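Local structure of probable endoglucanase (Gluconacetobacter xylinus, 1WZZ) at residues A65-M70 and L113-A118; P175-A180 and Q191-G196; W214-R219 and S225-W230. The protein probably cleaves internal beta-1,4-glucosidic linkages of cellulose and hydrolyses carboxymethyl-cellulose, as a secreted family 8 glycoside hydrolase. All blocks are in the same frame, centred on the assembly; numbering follows the deposited sequence.

Interaction 1. Residues A65-M70 and L113-A118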
ATOM      1  N   ALA A  65      -4.341  -4.770 -22.275  1.00 16.92           N
ATOM      2  CA  ALA A  65      -5.793  -4.697 -22.399  1.00 17.93           C
ATOM      3  C   ALA A  65      -6.489  -4.530 -21.041  1.00 18.40           C
ATOM      4  O   ALA A  65      -7.396  -3.695 -20.882  1.00 17.15           O
ATOM      5  CB  ALA A  65      -6.320  -5.952 -23.133  1.00 19.49           C
ATOM      6  N   SER A  66      -6.087  -5.322 -20.047  1.00 15.15           N
ATOM      7  CA  SER A  66      -6.713  -5.205 -18.731  1.00 14.14           C
ATOM      8  C   SER A  66      -6.331  -3.871 -18.071  1.00 12.88           C
ATOM      9  O   SER A  66      -7.164  -3.261 -17.394  1.00 14.24           O
ATOM     10  CB  SER A  66      -6.278  -6.362 -17.813  1.00 15.22           C
ATOM     11  OG  SER A  66      -6.769  -7.601 -18.318  1.00 15.28           O
ATOM     12  N   PHE A  67      -5.085  -3.463 -18.243  1.00 14.09           N
ATOM     13  CA  PHE A  67      -4.630  -2.190 -17.667  1.00 12.48           C
ATOM     14  C   PHE A  67      -5.498  -1.036 -18.190  1.00 14.40           C
ATOM     15  O   PHE A  67      -5.975  -0.197 -17.421  1.00 13.92           O
ATOM     16  CB  PHE A  67      -3.176  -1.907 -18.018  1.00 12.39           C
ATOM     17  CG  PHE A  67      -2.652  -0.682 -17.348  1.00 13.36           C
ATOM     18  CD1 PHE A  67      -2.020  -0.766 -16.111  1.00 14.00           C
ATOM     19  CD2 PHE A  67      -2.870   0.573 -17.918  1.00 13.96           C
ATOM     20  CE1 PHE A  67      -1.611   0.383 -15.448  1.00 13.24           C
ATOM     21  CE2 PHE A  67      -2.477   1.733 -17.264  1.00 12.99           C
ATOM     22  CZ  PHE A  67      -1.845   1.647 -16.028  1.00 14.02           C
ATOM     23  N   GLN A  68      -5.698  -1.014 -19.501  1.00 15.02           N
ATOM     24  CA  GLN A  68      -6.515   0.022 -20.130  1.00 16.82           C
ATOM     25  C   GLN A  68      -7.926   0.068 -19.581  1.00 16.49           C
ATOM     26  O   GLN A  68      -8.464   1.141 -19.283  1.00 15.71           O
ATOM     27  CB  GLN A  68      -6.543  -0.224 -21.647  1.00 16.97           C
ATOM     28  CG  GLN A  68      -5.222   0.089 -22.311  1.00 18.64           C
ATOM     29  CD  GLN A  68      -5.169  -0.337 -23.777  1.00 24.74           C
ATOM     30  OE1 GLN A  68      -4.315   0.138 -24.541  1.00 28.86           O
ATOM     31  NE2 GLN A  68      -6.064  -1.239 -24.170  1.00 21.17           N
ATOM     32  N   SER A  69      -8.531  -1.105 -19.443  1.00 15.45           N
ATOM     33  CA  SER A  69      -9.873  -1.215 -18.923  1.00 15.48           C
ATOM     34  C   SER A  69      -9.962  -0.704 -17.486  1.00 15.87           C
ATOM     35  O   SER A  69     -10.874   0.051 -17.153  1.00 15.22           O
ATOM     36  CB  SER A  69     -10.344  -2.674 -18.982  1.00 17.75           C
ATOM     37  OG  SER A  69     -11.698  -2.808 -18.550  1.00 18.50           O
HETATM   38  N   MSE A  70      -9.026  -1.114 -16.627  1.00 15.17           N
HETATM   39  CA  MSE A  70      -9.072  -0.681 -15.235  1.00 13.62           C
HETATM   40  C   MSE A  70      -8.770   0.794 -15.068  1.00 13.15           C
HETATM   41  O   MSE A  70      -9.351   1.443 -14.202  1.00 14.03           O
HETATM   42  CB  MSE A  70      -8.101  -1.499 -14.366  1.00 16.25           C
HETATM   43  CG  MSE A  70      -8.526  -2.952 -14.262  1.00 13.68           C
HETATM   44 SE   MSE A  70      -7.305  -3.954 -13.093  1.00 18.25          SE
HETATM   45  CE  MSE A  70      -5.950  -4.125 -14.362  1.00 14.01           C
ATOM     46  N   LEU A 113       1.794   4.793  -9.338  1.00  9.33           N
ATOM     47  CA  LEU A 113       2.885   3.842  -9.532  1.00 10.89           C
ATOM     48  C   LEU A 113       2.601   3.010 -10.778  1.00 10.60           C
ATOM     49  O   LEU A 113       3.465   2.875 -11.661  1.00 11.03           O
ATOM     50  CB  LEU A 113       3.001   2.907  -8.329  1.00 11.36           C
ATOM     51  CG  LEU A 113       4.062   1.801  -8.491  1.00 12.38           C
ATOM     52  CD1 LEU A 113       5.477   2.382  -8.664  1.00 13.05           C
ATOM     53  CD2 LEU A 113       3.991   0.950  -7.259  1.00 13.35           C
ATOM     54  N   ALA A 114       1.389   2.456 -10.841  1.00 10.98           N
ATOM     55  CA  ALA A 114       0.982   1.601 -11.966  1.00 11.03           C
ATOM     56  C   ALA A 114       1.096   2.349 -13.294  1.00 12.89           C
ATOM     57  O   ALA A 114       1.557   1.794 -14.289  1.00 11.70           O
ATOM     58  CB  ALA A 114      -0.461   1.103 -11.768  1.00 11.55           C
ATOM     59  N   LEU A 115       0.656   3.600 -13.309  1.00 11.87           N
ATOM     60  CA  LEU A 115       0.736   4.387 -14.555  1.00 11.25           C
ATOM     61  C   LEU A 115       2.172   4.654 -14.994  1.00 12.42           C
ATOM     62  O   LEU A 115       2.484   4.583 -16.192  1.00 12.07           O
ATOM     63  CB  LEU A 115      -0.038   5.696 -14.372  1.00 10.07           C
ATOM     64  CG  LEU A 115      -1.578   5.542 -14.425  1.00 10.57           C
ATOM     65  CD1 LEU A 115      -2.271   6.762 -13.773  1.00 12.45           C
ATOM     66  CD2 LEU A 115      -2.055   5.391 -15.900  1.00 14.82           C
ATOM     67  N   GLY A 116       3.057   4.963 -14.052  1.00 10.65           N
ATOM     68  CA  GLY A 116       4.445   5.166 -14.422  1.00 12.91           C
ATOM     69  C   GLY A 116       5.015   3.853 -14.949  1.00 16.69           C
ATOM     70  O   GLY A 116       5.735   3.853 -15.932  1.00 16.04           O
ATOM     71  N   ARG A 117       4.678   2.724 -14.316  1.00 14.66           N
ATOM     72  CA  ARG A 117       5.196   1.435 -14.771  1.00 14.30           C
ATOM     73  C   ARG A 117       4.651   1.088 -16.155  1.00 13.52           C
ATOM     74  O   ARG A 117       5.404   0.614 -17.014  1.00 16.66           O
ATOM     75  CB  ARG A 117       4.828   0.314 -13.789  1.00 14.56           C
ATOM     76  CG  ARG A 117       5.513   0.431 -12.401  1.00 16.52           C
ATOM     77  CD  ARG A 117       6.984   0.069 -12.493  1.00 17.68           C
ATOM     78  NE  ARG A 117       7.634  -0.128 -11.192  1.00 19.49           N
ATOM     79  CZ  ARG A 117       8.316   0.811 -10.537  1.00 21.64           C
ATOM     80  NH1 ARG A 117       8.430   2.036 -11.038  1.00 18.41           N
ATOM     81  NH2 ARG A 117       8.974   0.500  -9.421  1.00 18.84           N
ATOM     82  N   ALA A 118       3.353   1.327 -16.354  1.00 13.29           N
ATOM     83  CA  ALA A 118       2.693   1.028 -17.633  1.00 12.42           C
ATOM     84  C   ALA A 118       3.214   1.951 -18.715  1.00 14.54           C
ATOM     85  O   ALA A 118       3.389   1.545 -19.852  1.00 14.31           O
ATOM     86  CB  ALA A 118       1.157   1.184 -17.507  1.00 13.66           C
TER

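Interaction 2. Residues P175-A180 and Q191-G196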
ATOM      1  N   PRO A 175       8.149   2.310  -3.445  1.00 13.98           N
ATOM      2  CA  PRO A 175       8.542   2.349  -4.850  1.00 13.67           C
ATOM      3  C   PRO A 175       7.844   3.492  -5.587  1.00 12.65           C
ATOM      4  O   PRO A 175       8.384   4.024  -6.547  1.00 12.69           O
ATOM      5  CB  PRO A 175       8.088   0.993  -5.395  1.00 16.23           C
ATOM      6  CG  PRO A 175       7.056   0.524  -4.425  1.00 21.05           C
ATOM      7  CD  PRO A 175       7.635   0.970  -3.093  1.00 18.99           C
ATOM      8  N   SER A 176       6.624   3.822  -5.164  1.00 11.20           N
ATOM      9  CA  SER A 176       5.916   4.923  -5.823  1.00 10.96           C
ATOM     10  C   SER A 176       6.545   6.271  -5.478  1.00 12.09           C
ATOM     11  O   SER A 176       6.597   7.181  -6.338  1.00 12.98           O
ATOM     12  CB  SER A 176       4.429   4.919  -5.434  1.00 11.67           C
ATOM     13  OG  SER A 176       3.684   5.757  -6.334  1.00 13.05           O
ATOM     14  N   LEU A 177       7.017   6.445  -4.241  1.00 12.98           N
ATOM     15  CA  LEU A 177       7.672   7.721  -3.882  1.00 14.64           C
ATOM     16  C   LEU A 177       8.967   7.872  -4.691  1.00 14.62           C
ATOM     17  O   LEU A 177       9.327   8.979  -5.125  1.00 14.24           O
ATOM     18  CB  LEU A 177       7.980   7.778  -2.382  1.00 15.39           C
ATOM     19  CG  LEU A 177       6.772   7.649  -1.455  1.00 20.48           C
ATOM     20  CD1 LEU A 177       7.249   7.756   0.007  1.00 24.39           C
ATOM     21  CD2 LEU A 177       5.756   8.715  -1.778  1.00 23.38           C
ATOM     22  N   LEU A 178       9.675   6.761  -4.912  1.00 13.08           N
ATOM     23  CA  LEU A 178      10.901   6.821  -5.686  1.00 14.63           C
ATOM     24  C   LEU A 178      10.560   7.185  -7.136  1.00 14.02           C
ATOM     25  O   LEU A 178      11.228   8.026  -7.743  1.00 15.36           O
ATOM     26  CB  LEU A 178      11.642   5.477  -5.641  1.00 17.83           C
ATOM     27  CG  LEU A 178      12.370   5.090  -4.341  1.00 23.83           C
ATOM     28  CD1 LEU A 178      12.904   3.644  -4.484  1.00 25.91           C
ATOM     29  CD2 LEU A 178      13.522   6.051  -4.050  1.00 29.17           C
ATOM     30  N   GLN A 179       9.525   6.560  -7.684  1.00 12.54           N
ATOM     31  CA  GLN A 179       9.123   6.866  -9.047  1.00 12.50           C
ATOM     32  C   GLN A 179       8.688   8.326  -9.180  1.00 13.75           C
ATOM     33  O   GLN A 179       8.937   8.960 -10.218  1.00 14.93           O
ATOM     34  CB  GLN A 179       7.979   5.969  -9.488  1.00 12.60           C
ATOM     35  CG  GLN A 179       7.627   6.214 -10.941  1.00 14.05           C
ATOM     36  CD  GLN A 179       6.750   5.163 -11.503  1.00 15.92           C
ATOM     37  OE1 GLN A 179       7.196   4.312 -12.288  1.00 16.87           O
ATOM     38  NE2 GLN A 179       5.480   5.197 -11.121  1.00 15.37           N
ATOM     39  N   ALA A 180       8.025   8.861  -8.154  1.00 12.52           N
ATOM     40  CA  ALA A 180       7.567  10.258  -8.196  1.00 12.96           C
ATOM     41  C   ALA A 180       8.781  11.172  -8.371  1.00 15.41           C
ATOM     42  O   ALA A 180       8.765  12.118  -9.166  1.00 16.53           O
ATOM     43  CB  ALA A 180       6.851  10.615  -6.889  1.00 15.26           C
ATOM     44  N   GLN A 191      12.641  14.952   1.288  1.00 20.44           N
ATOM     45  CA  GLN A 191      12.381  14.951   2.693  1.00 22.72           C
ATOM     46  C   GLN A 191      11.219  14.036   3.005  1.00 19.47           C
ATOM     47  O   GLN A 191      11.171  13.486   4.087  1.00 19.14           O
ATOM     48  CB  GLN A 191      12.090  16.344   3.267  1.00 24.05           C
ATOM     49  CG  GLN A 191      11.948  16.230   4.775  1.00 33.26           C
ATOM     50  CD  GLN A 191      12.019  17.541   5.510  1.00 37.79           C
ATOM     51  OE1 GLN A 191      12.070  18.620   4.898  1.00 40.80           O
ATOM     52  NE2 GLN A 191      12.010  17.464   6.841  1.00 36.75           N
ATOM     53  N   VAL A 192      10.258  13.906   2.086  1.00 17.83           N
ATOM     54  CA  VAL A 192       9.134  13.013   2.364  1.00 14.91           C
ATOM     55  C   VAL A 192       9.634  11.594   2.558  1.00 16.06           C
ATOM     56  O   VAL A 192       9.235  10.912   3.514  1.00 14.01           O
ATOM     57  CB  VAL A 192       8.091  13.019   1.242  1.00 16.93           C
ATOM     58  CG1 VAL A 192       7.018  11.931   1.534  1.00 18.47           C
ATOM     59  CG2 VAL A 192       7.429  14.414   1.193  1.00 18.47           C
HETATM   60  N   MSE A 193      10.514  11.156   1.669  1.00 17.81           N
HETATM   61  CA  MSE A 193      11.049   9.793   1.774  1.00 20.07           C
HETATM   62  C   MSE A 193      11.961   9.645   2.992  1.00 20.83           C
HETATM   63  O   MSE A 193      11.861   8.660   3.712  1.00 16.98           O
HETATM   64  CB  MSE A 193      11.818   9.425   0.512  1.00 26.37           C
HETATM   65  CG  MSE A 193      10.947   9.214  -0.683  1.00 33.01           C
HETATM   66 SE   MSE A 193      12.022   8.783  -2.240  1.00 49.16          SE
HETATM   67  CE  MSE A 193      12.275  10.555  -2.950  1.00 42.74           C
ATOM     68  N   GLU A 194      12.834  10.622   3.219  1.00 21.40           N
ATOM     69  CA  GLU A 194      13.744  10.559   4.353  1.00 19.95           C
ATOM     70  C   GLU A 194      13.000  10.577   5.673  1.00 19.45           C
ATOM     71  O   GLU A 194      13.356   9.853   6.613  1.00 17.66           O
ATOM     72  CB  GLU A 194      14.759  11.706   4.303  1.00 23.43           C
ATOM     73  CG  GLU A 194      15.549  11.720   3.018  1.00 28.69           C
ATOM     74  CD  GLU A 194      16.422  12.964   2.877  1.00 36.48           C
ATOM     75  OE1 GLU A 194      16.020  14.051   3.365  1.00 36.12           O
ATOM     76  OE2 GLU A 194      17.498  12.853   2.249  1.00 39.26           O
ATOM     77  N   ASP A 195      11.950  11.386   5.773  1.00 15.33           N
ATOM     78  CA  ASP A 195      11.218  11.397   7.020  1.00 15.55           C
ATOM     79  C   ASP A 195      10.401  10.096   7.141  1.00 14.82           C
ATOM     80  O   ASP A 195      10.135   9.645   8.237  1.00 15.35           O
ATOM     81  CB  ASP A 195      10.324  12.637   7.138  1.00 17.51           C
ATOM     82  CG  ASP A 195      11.089  13.856   7.670  1.00 24.59           C
ATOM     83  OD1 ASP A 195      12.136  13.660   8.338  1.00 22.02           O
ATOM     84  OD2 ASP A 195      10.647  15.007   7.436  1.00 22.18           O
ATOM     85  N   GLY A 196      10.018   9.494   6.011  1.00 14.45           N
ATOM     86  CA  GLY A 196       9.292   8.224   6.096  1.00 12.97           C
ATOM     87  C   GLY A 196      10.213   7.185   6.747  1.00 13.57           C
ATOM     88  O   GLY A 196       9.775   6.386   7.586  1.00 12.72           O
TER

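Interaction 3. Residues W214-R219 and S225-W230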
ATOM      1  N   TRP A 214      -1.990   2.724  12.556  1.00 13.83           N
ATOM      2  CA  TRP A 214      -2.225   4.176  12.637  1.00 14.23           C
ATOM      3  C   TRP A 214      -1.341   4.827  13.695  1.00 14.55           C
ATOM      4  O   TRP A 214      -1.355   4.429  14.868  1.00 15.19           O
ATOM      5  CB  TRP A 214      -3.699   4.424  12.964  1.00 13.42           C
ATOM      6  CG  TRP A 214      -4.625   3.822  11.952  1.00 12.84           C
ATOM      7  CD1 TRP A 214      -5.268   2.619  12.041  1.00 12.11           C
ATOM      8  CD2 TRP A 214      -5.017   4.401  10.703  1.00 12.30           C
ATOM      9  NE1 TRP A 214      -6.037   2.408  10.919  1.00 14.03           N
ATOM     10  CE2 TRP A 214      -5.901   3.492  10.083  1.00 14.79           C
ATOM     11  CE3 TRP A 214      -4.708   5.606  10.045  1.00 12.87           C
ATOM     12  CZ2 TRP A 214      -6.487   3.748   8.838  1.00 14.96           C
ATOM     13  CZ3 TRP A 214      -5.296   5.855   8.790  1.00 14.26           C
ATOM     14  CH2 TRP A 214      -6.175   4.925   8.212  1.00 16.00           C
ATOM     15  N   LEU A 215      -0.574   5.828  13.250  1.00 13.55           N
ATOM     16  CA  LEU A 215       0.392   6.547  14.071  1.00 13.91           C
ATOM     17  C   LEU A 215      -0.026   7.995  14.328  1.00 15.38           C
ATOM     18  O   LEU A 215      -0.436   8.676  13.413  1.00 17.60           O
ATOM     19  CB  LEU A 215       1.726   6.578  13.356  1.00 13.34           C
ATOM     20  CG  LEU A 215       2.939   7.169  14.072  1.00 14.09           C
ATOM     21  CD1 LEU A 215       3.403   6.188  15.217  1.00 16.00           C
ATOM     22  CD2 LEU A 215       4.056   7.371  13.044  1.00 17.37           C
ATOM     23  N   ALA A 216       0.094   8.457  15.572  1.00 15.28           N
ATOM     24  CA  ALA A 216      -0.238   9.851  15.876  1.00 16.26           C
ATOM     25  C   ALA A 216       1.079  10.587  16.072  1.00 15.24           C
ATOM     26  O   ALA A 216       2.018  10.077  16.707  1.00 17.78           O
ATOM     27  CB  ALA A 216      -1.090   9.932  17.149  1.00 16.88           C
ATOM     28  N   VAL A 217       1.177  11.790  15.506  1.00 15.07           N
ATOM     29  CA  VAL A 217       2.374  12.595  15.638  1.00 17.01           C
ATOM     30  C   VAL A 217       1.914  13.914  16.267  1.00 21.94           C
ATOM     31  O   VAL A 217       1.100  14.624  15.686  1.00 22.00           O
ATOM     32  CB  VAL A 217       2.996  12.920  14.259  1.00 17.18           C
ATOM     33  CG1 VAL A 217       4.299  13.726  14.447  1.00 19.70           C
ATOM     34  CG2 VAL A 217       3.240  11.611  13.475  1.00 18.32           C
ATOM     35  N   ASN A 218       2.410  14.231  17.462  1.00 23.46           N
ATOM     36  CA  ASN A 218       2.032  15.497  18.113  1.00 27.54           C
ATOM     37  C   ASN A 218       2.557  16.624  17.205  1.00 28.35           C
ATOM     38  O   ASN A 218       3.727  16.642  16.823  1.00 26.88           O
ATOM     39  CB  ASN A 218       2.646  15.565  19.524  1.00 28.97           C
ATOM     40  CG  ASN A 218       2.239  16.831  20.286  1.00 28.26           C
ATOM     41  OD1 ASN A 218       2.707  17.909  19.986  1.00 31.74           O
ATOM     42  ND2 ASN A 218       1.346  16.686  21.251  1.00 35.43           N
ATOM     43  N   ARG A 219       1.688  17.564  16.831  1.00 32.06           N
ATOM     44  CA  ARG A 219       2.120  18.617  15.913  1.00 34.77           C
ATOM     45  C   ARG A 219       3.151  19.556  16.507  1.00 36.37           C
ATOM     46  O   ARG A 219       4.041  20.047  15.804  1.00 35.47           O
ATOM     47  CB  ARG A 219       0.907  19.402  15.402  1.00 36.52           C
ATOM     48  CG  ARG A 219      -0.123  18.490  14.758  1.00 39.59           C
ATOM     49  CD  ARG A 219      -0.902  19.195  13.671  1.00 44.68           C
ATOM     50  NE  ARG A 219      -1.715  20.285  14.177  1.00 47.00           N
ATOM     51  CZ  ARG A 219      -2.324  21.171  13.398  1.00 50.32           C
ATOM     52  NH1 ARG A 219      -2.201  21.090  12.082  1.00 50.84           N
ATOM     53  NH2 ARG A 219      -3.060  22.137  13.933  1.00 53.97           N
ATOM     54  N   SER A 225       3.045   8.248  18.877  1.00 18.17           N
ATOM     55  CA  SER A 225       2.243   7.373  19.713  1.00 17.98           C
ATOM     56  C   SER A 225       1.322   6.565  18.831  1.00 19.18           C
ATOM     57  O   SER A 225       1.211   6.849  17.642  1.00 18.33           O
ATOM     58  CB  SER A 225       1.408   8.191  20.711  1.00 23.21           C
ATOM     59  OG  SER A 225       0.482   9.081  20.081  1.00 21.09           O
ATOM     60  N   ILE A 226       0.678   5.547  19.397  1.00 18.27           N
ATOM     61  CA  ILE A 226      -0.271   4.753  18.616  1.00 18.07           C
ATOM     62  C   ILE A 226      -1.575   5.555  18.544  1.00 20.55           C
ATOM     63  O   ILE A 226      -2.108   5.966  19.576  1.00 19.26           O
ATOM     64  CB  ILE A 226      -0.524   3.395  19.291  1.00 16.38           C
ATOM     65  CG1 ILE A 226       0.810   2.655  19.432  1.00 16.52           C
ATOM     66  CG2 ILE A 226      -1.558   2.595  18.492  1.00 17.92           C
ATOM     67  CD1 ILE A 226       0.770   1.527  20.463  1.00 19.33           C
ATOM     68  N   ALA A 227      -2.103   5.798  17.342  1.00 16.83           N
ATOM     69  CA  ALA A 227      -3.335   6.589  17.221  1.00 19.31           C
ATOM     70  C   ALA A 227      -4.500   6.036  18.036  1.00 22.05           C
ATOM     71  O   ALA A 227      -4.757   4.838  18.043  1.00 20.53           O
ATOM     72  CB  ALA A 227      -3.745   6.729  15.749  1.00 19.79           C
ATOM     73  N   SER A 228      -5.244   6.925  18.696  1.00 23.59           N
ATOM     74  CA  SER A 228      -6.346   6.483  19.552  1.00 27.07           C
ATOM     75  C   SER A 228      -7.663   6.059  18.908  1.00 28.51           C
ATOM     76  O   SER A 228      -8.469   5.372  19.548  1.00 32.83           O
ATOM     77  CB  SER A 228      -6.654   7.571  20.592  1.00 30.05           C
ATOM     78  OG  SER A 228      -7.285   8.661  19.952  1.00 34.99           O
ATOM     79  N   GLY A 229      -7.912   6.433  17.662  1.00 28.94           N
ATOM     80  CA  GLY A 229      -9.191   6.050  17.069  1.00 29.32           C
ATOM     81  C   GLY A 229      -9.402   4.645  16.509  1.00 28.23           C
ATOM     82  O   GLY A 229     -10.470   4.358  15.961  1.00 28.91           O
ATOM     83  N   TRP A 230      -8.400   3.773  16.642  1.00 24.61           N
ATOM     84  CA  TRP A 230      -8.459   2.403  16.128  1.00 23.20           C
ATOM     85  C   TRP A 230      -7.771   1.471  17.123  1.00 20.78           C
ATOM     86  O   TRP A 230      -6.961   1.908  17.932  1.00 20.64           O
ATOM     87  CB  TRP A 230      -7.678   2.277  14.815  1.00 21.53           C
ATOM     88  CG  TRP A 230      -8.180   3.092  13.653  1.00 21.87           C
ATOM     89  CD1 TRP A 230      -8.989   2.664  12.639  1.00 22.76           C
ATOM     90  CD2 TRP A 230      -7.879   4.459  13.382  1.00 20.82           C
ATOM     91  NE1 TRP A 230      -9.204   3.689  11.742  1.00 22.80           N
ATOM     92  CE2 TRP A 230      -8.534   4.802  12.178  1.00 22.71           C
ATOM     93  CE3 TRP A 230      -7.119   5.436  14.041  1.00 22.90           C
ATOM     94  CZ2 TRP A 230      -8.454   6.080  11.617  1.00 23.27           C
ATOM     95  CZ3 TRP A 230      -7.040   6.716  13.476  1.00 24.61           C
ATOM     96  CH2 TRP A 230      -7.708   7.016  12.276  1.00 23.83           C
TER
HETATM   97  O   HOH W   1       1.807  11.476  19.709  1.00 25.40           O

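Interaction 1. Residues A65-M70 and L113-A118
Phe67 carries this helix-to-helix contact alone on its side, its ring reaching across to Ala114, Leu115 and Ala118. The methyl of Ala118 sits over one face of the ring: Ala118 CB lies 3.6 Å from the ring centroid and 20° off the normal, a CH-pi contact. It is displaced toward the rim at Phe67 CZ, which Ala118 CB approaches to 3.4 Å. Two other groups meet the ring at its edge, near its plane. Leu115 CD2 stands 3.8 Å from Phe67 CZ, and Ala114 CB is 3.9 Å from Phe67 CE1. Ala114 and Ala118, one turn apart on the partner helix, and Leu115, next to Ala114, thus meet one face and the edge of the ring, with small alanine methyls at two of the three positions.

The torsions explain the reach. CG of Phe67 is anti to the backbone N (chi1 -175°), which extends the ring straight at helix 105-122. Leu115 leaves its own helix obliquely, and its CD2 branch, rather than its CB, closes on the ring, the two side chains crossing at about a right angle. No hydrogen bond links the segments; the side-chain contacts are apolar, and all four touching residues are buried.

Further out, Tyr127 of helix 125-142 meets the Phe67 ring with its own ring inclined to it and also touches Leu115 and Ala118, while Met55 of helix 48-61 packs on Phe67 and Ala114. The Phe67 ring lies between two helices whose segment axes are 11.9 Å apart and run at 141°, roughly antiparallel. The contact joins helices 64-77 and 105-122 within the (alpha/alpha)6 barrel of this family 8 glycoside hydrolase.

Interaction 2. Residues P175-A180 and Q191-G196
Leu177 and Leu178 of helix 174-184 pack against Met193 of helix 188-202, two consecutive helices that form an antiparallel helical hairpin within the (alpha/alpha)6 barrel. The axes of the two segments approach to 10.5 Å with their directions at 156°, and CA atoms come nearest at Leu177 and Met193, 6.9 Å apart.

Ser176, whose OG hydrogen-bonds to Leu109 O and Tyr135 OH, marks with Gln179 the side of the helix that faces helix 105-122, turned from the hairpin partner. Between them, Leu177 points across. Its CB meets Met193 CG at 3.7 Å, and its CD1 branch continues past the Met193 chain to a looser approach to Val192 CG1 at 4.5 Å; the side chains of Leu177 and Met193 slide by one another in opposite directions. Leu178 leaves its helix more obliquely, yet its CD2 branch turns in and crosses the selenomethionine chain at about a right angle.

On the opposing helix, Asp195 forms a salt bridge with Arg198 and accepts a bond from Val150 N that ties helix 188-202 to strand 149-152. Within the segment, Gln191 NE2 gives OD2 of Asp195 a further, bent bond (138° at the hydrogen), which comes in on the syn side but tilted out of the carboxylate plane. Met193 itself is straight through chi2 and bends only at chi3 (-92°), carrying the chain out to the leucines and leaving its SE 3.6 Å from Leu178 CD2.

Interaction 3. Residues W214-R219 and S225-W230
Trp214 and Trp230 stack face to face: their five-membered rings lie 3.6 Å apart between centroids with planes at only 10°. The closest atoms are Trp214 CD1 and Trp230 CG at 3.4 Å. With an alanine in place of Trp230, this face of the Trp214 indole would probably lose its stacking partner, and the ring would be freer to turn.

Three backbone hydrogen bonds join the segments. Ala216 and Ser225 form an antiparallel hydrogen-bonded pair, with Ala216 N to Ser225 O at 2.8 Å (172°) and Ser225 N to Ala216 O at 3.0 Å. Ala227 N donates to Trp214 O at 2.9 Å from above the carbonyl plane, extending the pairing beyond the strands.

Among apolar contacts, Ala227 CB packs on Trp214 CB at 3.6 Å. Separately, Leu215 CD1 comes within 3.3 Å of Ser225 O. A water bonds to Ser225 OG and more weakly to Ala216 O.

This is a beta hairpin, strands 215-218 and 224-226, whose first strand also pairs with 164-167. The Trp214 side chain is about 8 Å from those of Glu49 and Asp106, the probable proton donor and nucleophile, which puts Trp214 near the presumed catalytic site.

From the N terminus, interaction 1 comes first, closing a 42-residue excursion between helices 64-77 and 105-122. Interaction 2 follows in series, closing only the short turn region between helices 174-184 and 188-202, and interaction 3 then closes the hairpin of strands 215-218 and 224-226. None nests in or crosses another. Interactions 1 and 2 nevertheless touch, where Leu113 O probably accepts a hydrogen bond from Gln179 NE2, so helices 64-77, 105-122, 174-184 and 188-202 are connected in succession. Interactions 2 and 3 stay about 8 Å apart at nearest atoms. Interactions 1 and 2 hold barrel helices together, while interaction 3, across the chain's centre from interaction 1, closes the edge hairpin of the small sheet.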